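Local atomic coordinates of cobalamin biosynthesis protein CobN (Mycobacterium tuberculosis, PDB entry 7C6O), a protein that probably serves as the catalytic large subunit of cobaltochelatase, which inserts cobalt into the corrin ring during cobalamin biosynthesis. Residues P40-L45 with F155-V160. Sequence-based numbering, arbitrary orientation.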
ATOM      1  N   PRO A  40      25.722 -42.346 -30.747  1.00 27.64           N
ATOM      2  CA  PRO A  40      24.716 -43.189 -30.089  1.00 24.67           C
ATOM      3  C   PRO A  40      23.717 -42.350 -29.307  1.00 22.42           C
ATOM      4  O   PRO A  40      24.047 -41.299 -28.755  1.00 22.85           O
ATOM      5  CB  PRO A  40      25.544 -44.083 -29.158  1.00 25.02           C
ATOM      6  CG  PRO A  40      26.936 -44.006 -29.680  1.00 25.93           C
ATOM      7  CD  PRO A  40      27.067 -42.620 -30.209  1.00 25.42           C
ATOM      8  N   THR A  41      22.478 -42.828 -29.270  1.00 19.33           N
ATOM      9  CA  THR A  41      21.396 -42.118 -28.599  1.00 20.96           C
ATOM     10  C   THR A  41      21.311 -42.575 -27.148  1.00 18.88           C
ATOM     11  O   THR A  41      21.145 -43.768 -26.876  1.00 17.73           O
ATOM     12  CB  THR A  41      20.068 -42.360 -29.309  1.00 26.03           C
ATOM     13  OG1 THR A  41      20.147 -41.875 -30.654  1.00 27.61           O
ATOM     14  CG2 THR A  41      18.948 -41.638 -28.582  1.00 26.30           C
ATOM     15  N   VAL A  42      21.414 -41.626 -26.223  1.00 18.22           N
ATOM     16  CA  VAL A  42      21.282 -41.895 -24.796  1.00 15.95           C
ATOM     17  C   VAL A  42      19.956 -41.311 -24.332  1.00 18.06           C
ATOM     18  O   VAL A  42      19.717 -40.105 -24.471  1.00 19.18           O
ATOM     19  CB  VAL A  42      22.454 -41.312 -23.994  1.00 17.71           C
ATOM     20  CG1 VAL A  42      22.214 -41.490 -22.501  1.00 17.43           C
ATOM     21  CG2 VAL A  42      23.757 -41.976 -24.411  1.00 18.52           C
ATOM     22  N   LEU A  43      19.093 -42.164 -23.791  1.00 17.55           N
ATOM     23  CA  LEU A  43      17.820 -41.731 -23.231  1.00 15.56           C
ATOM     24  C   LEU A  43      18.014 -41.407 -21.755  1.00 15.40           C
ATOM     25  O   LEU A  43      18.441 -42.266 -20.977  1.00 16.43           O
ATOM     26  CB  LEU A  43      16.758 -42.815 -23.416  1.00 15.85           C
ATOM     27  CG  LEU A  43      15.385 -42.552 -22.789  1.00 16.97           C
ATOM     28  CD1 LEU A  43      14.756 -41.294 -23.367  1.00 17.87           C
ATOM     29  CD2 LEU A  43      14.472 -43.751 -22.987  1.00 14.55           C
ATOM     30  N   LEU A  44      17.709 -40.167 -21.375  1.00 14.50           N
ATOM     31  CA  LEU A  44      17.796 -39.712 -19.992  1.00 14.44           C
ATOM     32  C   LEU A  44      16.389 -39.553 -19.433  1.00 15.49           C
ATOM     33  O   LEU A  44      15.618 -38.719 -19.919  1.00 15.32           O
ATOM     34  CB  LEU A  44      18.561 -38.391 -19.898  1.00 15.85           C
ATOM     35  CG  LEU A  44      18.625 -37.750 -18.510  1.00 13.34           C
ATOM     36  CD1 LEU A  44      19.324 -38.682 -17.526  1.00 15.97           C
ATOM     37  CD2 LEU A  44      19.324 -36.401 -18.577  1.00 14.16           C
ATOM     38  N   LEU A  45      16.059 -40.349 -18.419  1.00 13.22           N
ATOM     39  CA  LEU A  45      14.773 -40.277 -17.727  1.00 12.77           C
ATOM     40  C   LEU A  45      15.050 -39.800 -16.306  1.00 13.67           C
ATOM     41  O   LEU A  45      15.533 -40.568 -15.472  1.00 15.99           O
ATOM     42  CB  LEU A  45      14.075 -41.635 -17.726  1.00 11.73           C
ATOM     43  CG  LEU A  45      13.832 -42.284 -19.088  1.00 14.81           C
ATOM     44  CD1 LEU A  45      13.406 -43.735 -18.925  1.00 14.04           C
ATOM     45  CD2 LEU A  45      12.784 -41.496 -19.866  1.00 17.03           C
ATOM     46  N   PHE A 155      31.220 -40.576 -21.658  1.00 16.41           N
ATOM     47  CA  PHE A 155      31.636 -41.606 -20.712  1.00 15.83           C
ATOM     48  C   PHE A 155      30.819 -42.878 -20.895  1.00 14.03           C
ATOM     49  O   PHE A 155      31.368 -43.984 -20.929  1.00 14.95           O
ATOM     50  CB  PHE A 155      31.509 -41.092 -19.277  1.00 13.38           C
ATOM     51  CG  PHE A 155      31.622 -42.173 -18.237  1.00 16.03           C
ATOM     52  CD1 PHE A 155      32.860 -42.701 -17.900  1.00 15.69           C
ATOM     53  CD2 PHE A 155      30.490 -42.673 -17.611  1.00 13.72           C
ATOM     54  CE1 PHE A 155      32.969 -43.703 -16.953  1.00 16.12           C
ATOM     55  CE2 PHE A 155      30.589 -43.675 -16.660  1.00 12.39           C
ATOM     56  CZ  PHE A 155      31.831 -44.192 -16.331  1.00 17.26           C
ATOM     57  N   LEU A 156      29.498 -42.739 -21.018  1.00 11.47           N
ATOM     58  CA  LEU A 156      28.650 -43.918 -21.139  1.00 12.08           C
ATOM     59  C   LEU A 156      28.865 -44.624 -22.470  1.00 14.49           C
ATOM     60  O   LEU A 156      28.930 -45.858 -22.519  1.00 15.01           O
ATOM     61  CB  LEU A 156      27.186 -43.528 -20.971  1.00 13.09           C
ATOM     62  CG  LEU A 156      26.822 -43.090 -19.555  1.00 13.64           C
ATOM     63  CD1 LEU A 156      25.400 -42.576 -19.531  1.00 14.52           C
ATOM     64  CD2 LEU A 156      27.006 -44.254 -18.595  1.00 12.92           C
ATOM     65  N   CYS A 157      28.977 -43.860 -23.558  1.00 15.12           N
ATOM     66  CA  CYS A 157      29.216 -44.464 -24.864  1.00 16.05           C
ATOM     67  C   CYS A 157      30.530 -45.236 -24.882  1.00 13.66           C
ATOM     68  O   CYS A 157      30.571 -46.404 -25.291  1.00 16.46           O
ATOM     69  CB  CYS A 157      29.207 -43.386 -25.948  1.00 17.41           C
ATOM     70  SG  CYS A 157      27.574 -42.723 -26.317  1.00 19.34           S
ATOM     71  N   ASP A 158      31.619 -44.603 -24.437  1.00 16.87           N
ATOM     72  CA  ASP A 158      32.920 -45.268 -24.462  1.00 18.34           C
ATOM     73  C   ASP A 158      32.957 -46.462 -23.518  1.00 17.53           C
ATOM     74  O   ASP A 158      33.581 -47.485 -23.826  1.00 16.05           O
ATOM     75  CB  ASP A 158      34.031 -44.281 -24.105  1.00 17.70           C
ATOM     76  CG  ASP A 158      34.283 -43.260 -25.197  1.00 21.35           C
ATOM     77  OD1 ASP A 158      33.515 -43.234 -26.184  1.00 19.15           O
ATOM     78  OD2 ASP A 158      35.257 -42.486 -25.064  1.00 22.85           O
ATOM     79  N   THR A 159      32.302 -46.354 -22.361  1.00 14.82           N
ATOM     80  CA  THR A 159      32.349 -47.430 -21.379  1.00 16.30           C
ATOM     81  C   THR A 159      31.465 -48.600 -21.788  1.00 18.07           C
ATOM     82  O   THR A 159      31.888 -49.759 -21.718  1.00 18.08           O
ATOM     83  CB  THR A 159      31.927 -46.908 -20.000  1.00 15.67           C
ATOM     84  OG1 THR A 159      32.835 -45.886 -19.577  1.00 15.12           O
ATOM     85  CG2 THR A 159      31.923 -48.038 -18.977  1.00 15.75           C
ATOM     86  N   VAL A 160      30.237 -48.315 -22.217  1.00 15.33           N
ATOM     87  CA  VAL A 160      29.257 -49.360 -22.493  1.00 14.12           C
ATOM     88  C   VAL A 160      29.383 -49.884 -23.917  1.00 16.29           C
ATOM     89  O   VAL A 160      29.370 -51.096 -24.144  1.00 16.87           O
ATOM     90  CB  VAL A 160      27.832 -48.834 -22.213  1.00 15.61           C
ATOM     91  CG1 VAL A 160      26.793 -49.889 -22.569  1.00 17.26           C
ATOM     92  CG2 VAL A 160      27.702 -48.414 -20.750  1.00 13.88           C
TER
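Pro40 and Cys157 meet where the chain running into strand 42-46 passes helix 146-161, and their meeting illustrates how a buried thiol can pack a helix against the residues leading into a strand. The sulfur lies obliquely above the proline ring, out past the rim formed by CB, CG and CD: Cys157 SG is 3.7 Å from Pro40 CB, 3.7 Å from Pro40 CG and 3.9 Å from Pro40 CD. Three ring carbons thus share one sulfur, a broad apolar seat rather than a single point of touch. The cysteine torsion makes this possible, for SG stands beside the backbone N and trans to the carbonyl carbon (chi1 -72°), which carries it off the helix toward the ring.

Where the strand begins, at Val42, the fit slackens. Val42 CG2 lies 4.3 Å from Cys157 SG, while Val42 CG1 comes to 4.5 Å from Leu156 CD1, the end of an extended leucine side chain. No hydrogen bond crosses between 40-45 and 155-160, and both sides of the contact are buried. Leu156 also reaches Ile84 and Val86 on the adjoining strand 84-89, so the helix packs over more than one strand.

In contrast to this seat, Asp158 and Thr159 are partly exposed. Beside helix 131-143, Thr159 OG1 turns back to bond Phe155 O at 2.8 Å, tilted 29° from the carbonyl plane, and Thr159 N reaches that oxygen from the opposite face. Asp158 accepts bonds from Phe165 N and Gly166 N, holding the chain that follows the helix. With Leu156 and Cys157 turned to the sheet and its entry, this is a helix packed on a parallel beta sheet, here the four-stranded sheet of an N-terminal alpha/beta domain with strand order 2-1-3-4.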